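Local coordinates for helix-turn-helix domain-containing protein (Shewanella amazonensis SB2B, PDB 3KE2), which is of unknown function but carries a winged helix-turn-helix domain, which suggests that it may bind DNA, at residues His16-Leu28 and Trp90-Val104. Numbering follows the deposited sequence. Where two conformers were deposited one is given.
Sequences HKAFLRKLYLAHL and WMDTHVDEVKSLLGV
Trp90 opens the contact by setting CH2 of its indole 4.0 Å from Leu20 CD2, the two side chains crossing at about a right angle. His94, one helical turn on, holds ND1 over the centre of one indole face and donates a hydrogen bond from it to Trp90 O (N-H...O angle 162°). Met91 (selenomethionine) lays CG 3.6 Å from His27 CB, and Asp92 OD1 reaches the His27 imidazole edge, 3.3 Å from CE1. Val95 splits its methyls: CG1 meets the Tyr24 ring edge, CG2 lies 3.6 Å from His27 NE2. A chi1 of -174° swings the Tyr24 ring across as a knob among Val95, Val98, Lys99 and Leu102, its OH 3.5 Å from Lys99 CG. Cutting Tyr24 back to an alanine is likely to leave a gap there and take the ring from Val104 CG2. Leu102 answers as a knob among Lys17, Leu20, Arg21 and Tyr24. A Schellman motif at Gly103 then turns Val104 toward Tyr24 CE2. The axes of segments 16-28 and 90-102 approach to 10.1 Å and cross at -126°; they lie on helices 14-31 and 88-102 of the winged-helix domain. Lys17 and Lys99 lend aliphatic chains, so cohesion rests mainly on shape fit and buried carbon.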
loop_
_atom_site.group_PDB
_atom_site.type_symbol
_atom_site.label_atom_id
_atom_site.label_comp_id
_atom_site.label_asym_id
_atom_site.label_seq_id
_atom_site.Cartn_x
_atom_site.Cartn_y
_atom_site.Cartn_z
ATOM N N HIS A 16 9.055 -1.209 2.781
ATOM C CA HIS A 16 8.235 -2.262 2.188
ATOM C C HIS A 16 7.779 -3.248 3.263
ATOM O O HIS A 16 6.620 -3.725 3.248
ATOM C CB HIS A 16 9.008 -2.941 1.042
ATOM C CG HIS A 16 8.191 -3.891 0.224
ATOM N ND1 HIS A 16 8.736 -4.982 -0.419
ATOM C CD2 HIS A 16 6.857 -3.950 -0.009
ATOM C CE1 HIS A 16 7.777 -5.655 -1.033
ATOM N NE2 HIS A 16 6.626 -5.058 -0.787
ATOM N N LYS A 17 8.684 -3.520 4.209
ATOM C CA LYS A 17 8.416 -4.423 5.313
ATOM C C LYS A 17 7.244 -3.838 6.089
ATOM O O LYS A 17 6.272 -4.533 6.366
ATOM C CB LYS A 17 9.684 -4.610 6.187
ATOM C CG LYS A 17 9.620 -5.765 7.220
ATOM C CD LYS A 17 10.911 -5.908 8.066
ATOM C CE LYS A 17 10.784 -7.066 9.090
ATOM N NZ LYS A 17 11.939 -7.174 10.044
ATOM N N ALA A 18 7.314 -2.535 6.369
ATOM C CA ALA A 18 6.260 -1.832 7.116
ATOM C C ALA A 18 4.931 -1.867 6.405
ATOM O O ALA A 18 3.895 -1.870 7.041
ATOM C CB ALA A 18 6.664 -0.371 7.402
ATOM N N PHE A 19 4.957 -1.858 5.087
ATOM C CA PHE A 19 3.738 -1.910 4.280
ATOM C C PHE A 19 3.108 -3.296 4.368
ATOM O O PHE A 19 1.922 -3.428 4.610
ATOM C CB PHE A 19 4.070 -1.517 2.821
ATOM C CG PHE A 19 2.913 -1.651 1.849
ATOM C CD1 PHE A 19 1.945 -0.666 1.760
ATOM C CD2 PHE A 19 2.830 -2.754 0.988
ATOM C CE1 PHE A 19 0.893 -0.799 0.876
ATOM C CE2 PHE A 19 1.790 -2.879 0.101
ATOM C CZ PHE A 19 0.817 -1.906 0.047
ATOM N N LEU A 20 3.907 -4.330 4.177
ATOM C CA LEU A 20 3.389 -5.679 4.247
ATOM C C LEU A 20 2.841 -5.989 5.658
ATOM O O LEU A 20 1.935 -6.820 5.810
ATOM C CB LEU A 20 4.468 -6.688 3.842
ATOM C CG LEU A 20 4.957 -6.652 2.383
ATOM C CD1 LEU A 20 6.163 -7.540 2.247
ATOM C CD2 LEU A 20 3.872 -7.058 1.379
ATOM N N ARG A 21 3.388 -5.327 6.682
ATOM C CA ARG A 21 2.934 -5.498 8.052
ATOM C C ARG A 21 1.500 -5.040 8.140
ATOM O O ARG A 21 0.650 -5.688 8.747
ATOM C CB ARG A 21 3.808 -4.678 9.025
ATOM C CG ARG A 21 3.416 -4.786 10.533
ATOM C CD ARG A 21 4.346 -3.962 11.481
ATOM N NE ARG A 21 5.773 -4.261 11.298
ATOM C CZ ARG A 21 6.649 -3.422 10.754
ATOM N NH1 ARG A 21 6.257 -2.210 10.412
ATOM N NH2 ARG A 21 7.920 -3.768 10.609
ATOM N N LYS A 22 1.221 -3.897 7.512
ATOM C CA LYS A 22 -0.133 -3.360 7.565
ATOM C C LYS A 22 -1.056 -4.293 6.814
ATOM O O LYS A 22 -2.149 -4.565 7.288
ATOM C CB LYS A 22 -0.230 -1.921 7.016
ATOM C CG LYS A 22 0.805 -0.921 7.609
ATOM C CD LYS A 22 0.644 0.517 7.039
ATOM C CE LYS A 22 1.992 1.324 6.990
ATOM N NZ LYS A 22 2.720 1.445 8.274
ATOM N N LEU A 23 -0.631 -4.816 5.666
ATOM C CA LEU A 23 -1.515 -5.725 4.908
ATOM C C LEU A 23 -1.770 -7.030 5.620
ATOM O O LEU A 23 -2.864 -7.606 5.511
ATOM C CB LEU A 23 -0.977 -6.023 3.507
ATOM C CG LEU A 23 -1.385 -5.121 2.350
ATOM C CD1 LEU A 23 -1.422 -3.685 2.713
ATOM C CD2 LEU A 23 -0.403 -5.383 1.201
ATOM N N TYR A 24 -0.754 -7.495 6.344
ATOM C CA TYR A 24 -0.842 -8.758 7.074
ATOM C C TYR A 24 -1.809 -8.612 8.236
ATOM O O TYR A 24 -2.668 -9.495 8.466
ATOM C CB TYR A 24 0.532 -9.216 7.571
ATOM C CG TYR A 24 0.492 -10.577 8.209
ATOM C CD1 TYR A 24 0.319 -11.721 7.443
ATOM C CD2 TYR A 24 0.638 -10.729 9.565
ATOM C CE1 TYR A 24 0.274 -12.997 8.033
ATOM C CE2 TYR A 24 0.594 -11.985 10.158
ATOM C CZ TYR A 24 0.409 -13.115 9.388
ATOM O OH TYR A 24 0.380 -14.359 10.002
ATOM N N LEU A 25 -1.675 -7.516 8.979
ATOM C CA LEU A 25 -2.589 -7.285 10.098
ATOM C C LEU A 25 -4.025 -7.206 9.569
ATOM O O LEU A 25 -4.937 -7.874 10.070
ATOM C CB LEU A 25 -2.228 -6.026 10.857
ATOM C CG LEU A 25 -1.006 -6.118 11.719
ATOM C CD1 LEU A 25 -0.822 -4.811 12.452
ATOM C CD2 LEU A 25 -1.218 -7.249 12.674
ATOM N N ALA A 26 -4.197 -6.427 8.513
ATOM C CA ALA A 26 -5.498 -6.254 7.931
ATOM C C ALA A 26 -6.076 -7.603 7.533
ATOM O O ALA A 26 -7.268 -7.827 7.680
ATOM C CB ALA A 26 -5.412 -5.324 6.727
ATOM N N HIS A 27 -5.244 -8.493 7.010
ATOM C CA HIS A 27 -5.711 -9.838 6.617
ATOM C C HIS A 27 -6.156 -10.606 7.862
ATOM O O HIS A 27 -7.226 -11.182 7.874
ATOM C CB HIS A 27 -4.608 -10.566 5.827
ATOM C CG HIS A 27 -4.882 -12.009 5.525
ATOM N ND1 HIS A 27 -5.534 -12.424 4.379
ATOM C CD2 HIS A 27 -4.522 -13.139 6.185
ATOM C CE1 HIS A 27 -5.591 -13.747 4.362
ATOM N NE2 HIS A 27 -4.981 -14.206 5.445
ATOM N N LEU A 28 -5.344 -10.582 8.918
ATOM C CA LEU A 28 -5.691 -11.266 10.151
ATOM C C LEU A 28 -7.029 -10.767 10.713
ATOM O O LEU A 28 -7.913 -11.560 11.024
ATOM C CB LEU A 28 -4.599 -11.066 11.179
ATOM C CG LEU A 28 -3.280 -11.793 10.941
ATOM C CD1 LEU A 28 -2.344 -11.412 12.066
ATOM C CD2 LEU A 28 -3.451 -13.319 10.848
ATOM N N TRP A 90 -5.112 -10.254 -2.753
ATOM C CA TRP A 90 -3.677 -10.377 -2.976
ATOM C C TRP A 90 -2.999 -11.008 -1.778
ATOM O O TRP A 90 -2.215 -11.925 -1.920
ATOM C CB TRP A 90 -3.061 -9.006 -3.259
ATOM C CG TRP A 90 -1.624 -9.062 -3.632
ATOM C CD1 TRP A 90 -1.119 -9.178 -4.879
ATOM C CD2 TRP A 90 -0.504 -8.995 -2.745
ATOM N NE1 TRP A 90 0.263 -9.182 -4.833
ATOM C CE2 TRP A 90 0.656 -9.078 -3.528
ATOM C CE3 TRP A 90 -0.375 -8.863 -1.369
ATOM C CZ2 TRP A 90 1.937 -9.048 -2.977
ATOM C CZ3 TRP A 90 0.896 -8.830 -0.820
ATOM C CH2 TRP A 90 2.039 -8.922 -1.628
HETATM N N MSE A 91 -3.294 -10.513 -0.588
HETATM C CA MSE A 91 -2.685 -11.084 0.615
HETATM C C MSE A 91 -3.036 -12.590 0.727
HETATM O O MSE A 91 -2.193 -13.394 1.145
HETATM C CB MSE A 91 -3.084 -10.311 1.882
HETATM C CG MSE A 91 -2.362 -10.844 3.078
HETATM SE SE MSE A 91 -0.453 -10.566 2.963
HETATM C CE MSE A 91 0.139 -12.168 3.665
ATOM N N ASP A 92 -4.260 -12.970 0.317
ATOM C CA ASP A 92 -4.703 -14.388 0.355
ATOM C C ASP A 92 -3.690 -15.303 -0.321
ATOM O O ASP A 92 -3.375 -16.396 0.153
ATOM C CB ASP A 92 -6.055 -14.589 -0.336
ATOM C CG ASP A 92 -7.202 -13.873 0.364
ATOM O OD1 ASP A 92 -7.031 -13.320 1.473
ATOM O OD2 ASP A 92 -8.313 -13.883 -0.200
ATOM N N THR A 93 -3.175 -14.833 -1.430
ATOM C CA THR A 93 -2.228 -15.578 -2.219
ATOM C C THR A 93 -0.822 -15.583 -1.659
ATOM O O THR A 93 -0.113 -16.570 -1.824
ATOM C CB THR A 93 -2.171 -14.942 -3.638
ATOM O OG1 THR A 93 -3.508 -14.884 -4.178
ATOM C CG2 THR A 93 -1.191 -15.702 -4.597
ATOM N N HIS A 94 -0.429 -14.509 -0.970
ATOM C CA HIS A 94 0.960 -14.359 -0.494
ATOM C C HIS A 94 1.196 -14.496 1.025
ATOM O O HIS A 94 2.306 -14.213 1.515
ATOM C CB HIS A 94 1.489 -12.985 -1.011
ATOM C CG HIS A 94 1.555 -12.871 -2.524
ATOM N ND1 HIS A 94 0.435 -12.684 -3.316
ATOM C CD2 HIS A 94 2.609 -12.895 -3.379
ATOM C CE1 HIS A 94 0.794 -12.634 -4.589
ATOM N NE2 HIS A 94 2.108 -12.754 -4.655
ATOM N N VAL A 95 0.202 -14.994 1.763
ATOM C CA VAL A 95 0.317 -15.088 3.232
ATOM C C VAL A 95 1.587 -15.767 3.752
ATOM O O VAL A 95 2.297 -15.204 4.573
ATOM C CB VAL A 95 -0.888 -15.826 3.885
ATOM C CG1 VAL A 95 -0.772 -15.777 5.419
ATOM C CG2 VAL A 95 -2.201 -15.234 3.442
ATOM N N ASP A 96 1.855 -16.984 3.298
ATOM C CA ASP A 96 3.018 -17.732 3.785
ATOM C C ASP A 96 4.317 -16.943 3.588
ATOM O O ASP A 96 5.160 -16.835 4.500
ATOM C CB ASP A 96 3.144 -19.091 3.076
ATOM C CG ASP A 96 1.974 -20.054 3.355
ATOM O OD1 ASP A 96 0.907 -19.648 3.879
ATOM O OD2 ASP A 96 2.139 -21.252 3.013
ATOM N N GLU A 97 4.455 -16.397 2.381
ATOM C CA GLU A 97 5.623 -15.623 1.981
ATOM C C GLU A 97 5.829 -14.384 2.890
ATOM O O GLU A 97 6.929 -14.137 3.436
ATOM C CB GLU A 97 5.445 -15.224 0.511
ATOM C CG GLU A 97 6.640 -14.565 -0.142
ATOM C CD GLU A 97 6.348 -14.116 -1.591
ATOM O OE1 GLU A 97 5.172 -14.182 -2.042
ATOM O OE2 GLU A 97 7.306 -13.698 -2.278
ATOM N N VAL A 98 4.742 -13.638 3.068
ATOM C CA VAL A 98 4.737 -12.424 3.880
ATOM C C VAL A 98 4.983 -12.688 5.363
ATOM O O VAL A 98 5.716 -11.946 6.024
ATOM C CB VAL A 98 3.397 -11.703 3.723
ATOM C CG1 VAL A 98 3.311 -10.522 4.674
ATOM C CG2 VAL A 98 3.202 -11.282 2.265
ATOM N N LYS A 99 4.355 -13.742 5.879
ATOM C CA LYS A 99 4.485 -14.122 7.282
ATOM C C LYS A 99 5.961 -14.414 7.606
ATOM O O LYS A 99 6.477 -14.011 8.659
ATOM C CB LYS A 99 3.587 -15.320 7.591
ATOM C CG LYS A 99 3.505 -15.678 9.073
ATOM C CD LYS A 99 2.758 -17.008 9.285
ATOM C CE LYS A 99 2.945 -17.552 10.704
ATOM N NZ LYS A 99 2.421 -18.931 10.837
ATOM N N SER A 100 6.644 -15.102 6.695
ATOM C CA SER A 100 8.060 -15.371 6.868
ATOM C C SER A 100 8.871 -14.061 6.920
ATOM O O SER A 100 9.538 -13.774 7.913
ATOM C CB SER A 100 8.578 -16.245 5.739
ATOM O OG SER A 100 9.974 -16.435 5.881
ATOM N N LEU A 101 8.788 -13.266 5.856
ATOM C CA LEU A 101 9.530 -12.000 5.783
ATOM C C LEU A 101 9.356 -11.132 7.030
ATOM O O LEU A 101 10.300 -10.503 7.474
ATOM C CB LEU A 101 9.084 -11.194 4.567
ATOM C CG LEU A 101 9.288 -11.785 3.173
ATOM C CD1 LEU A 101 8.495 -10.961 2.164
ATOM C CD2 LEU A 101 10.786 -11.874 2.811
ATOM N N LEU A 102 8.137 -11.089 7.580
ATOM C CA LEU A 102 7.847 -10.265 8.774
ATOM C C LEU A 102 8.354 -10.875 10.075
ATOM O O LEU A 102 8.395 -10.187 11.101
ATOM C CB LEU A 102 6.336 -9.994 8.900
ATOM C CG LEU A 102 5.668 -8.985 7.945
ATOM C CD1 LEU A 102 4.145 -9.145 7.940
ATOM C CD2 LEU A 102 6.069 -7.540 8.292
ATOM N N GLY A 103 8.725 -12.157 10.028
ATOM C CA GLY A 103 9.211 -12.886 11.203
ATOM C C GLY A 103 8.113 -13.188 12.224
ATOM O O GLY A 103 8.371 -13.247 13.436
ATOM N N VAL A 104 6.885 -13.399 11.744
ATOM C CA VAL A 104 5.771 -13.663 12.651
ATOM C C VAL A 104 5.859 -15.075 13.246
ATOM O O VAL A 104 5.894 -16.095 12.532
ATOM C CB VAL A 104 4.405 -13.418 11.982
ATOM C CG1 VAL A 104 3.271 -13.831 12.906
ATOM C CG2 VAL A 104 4.267 -11.956 11.622
#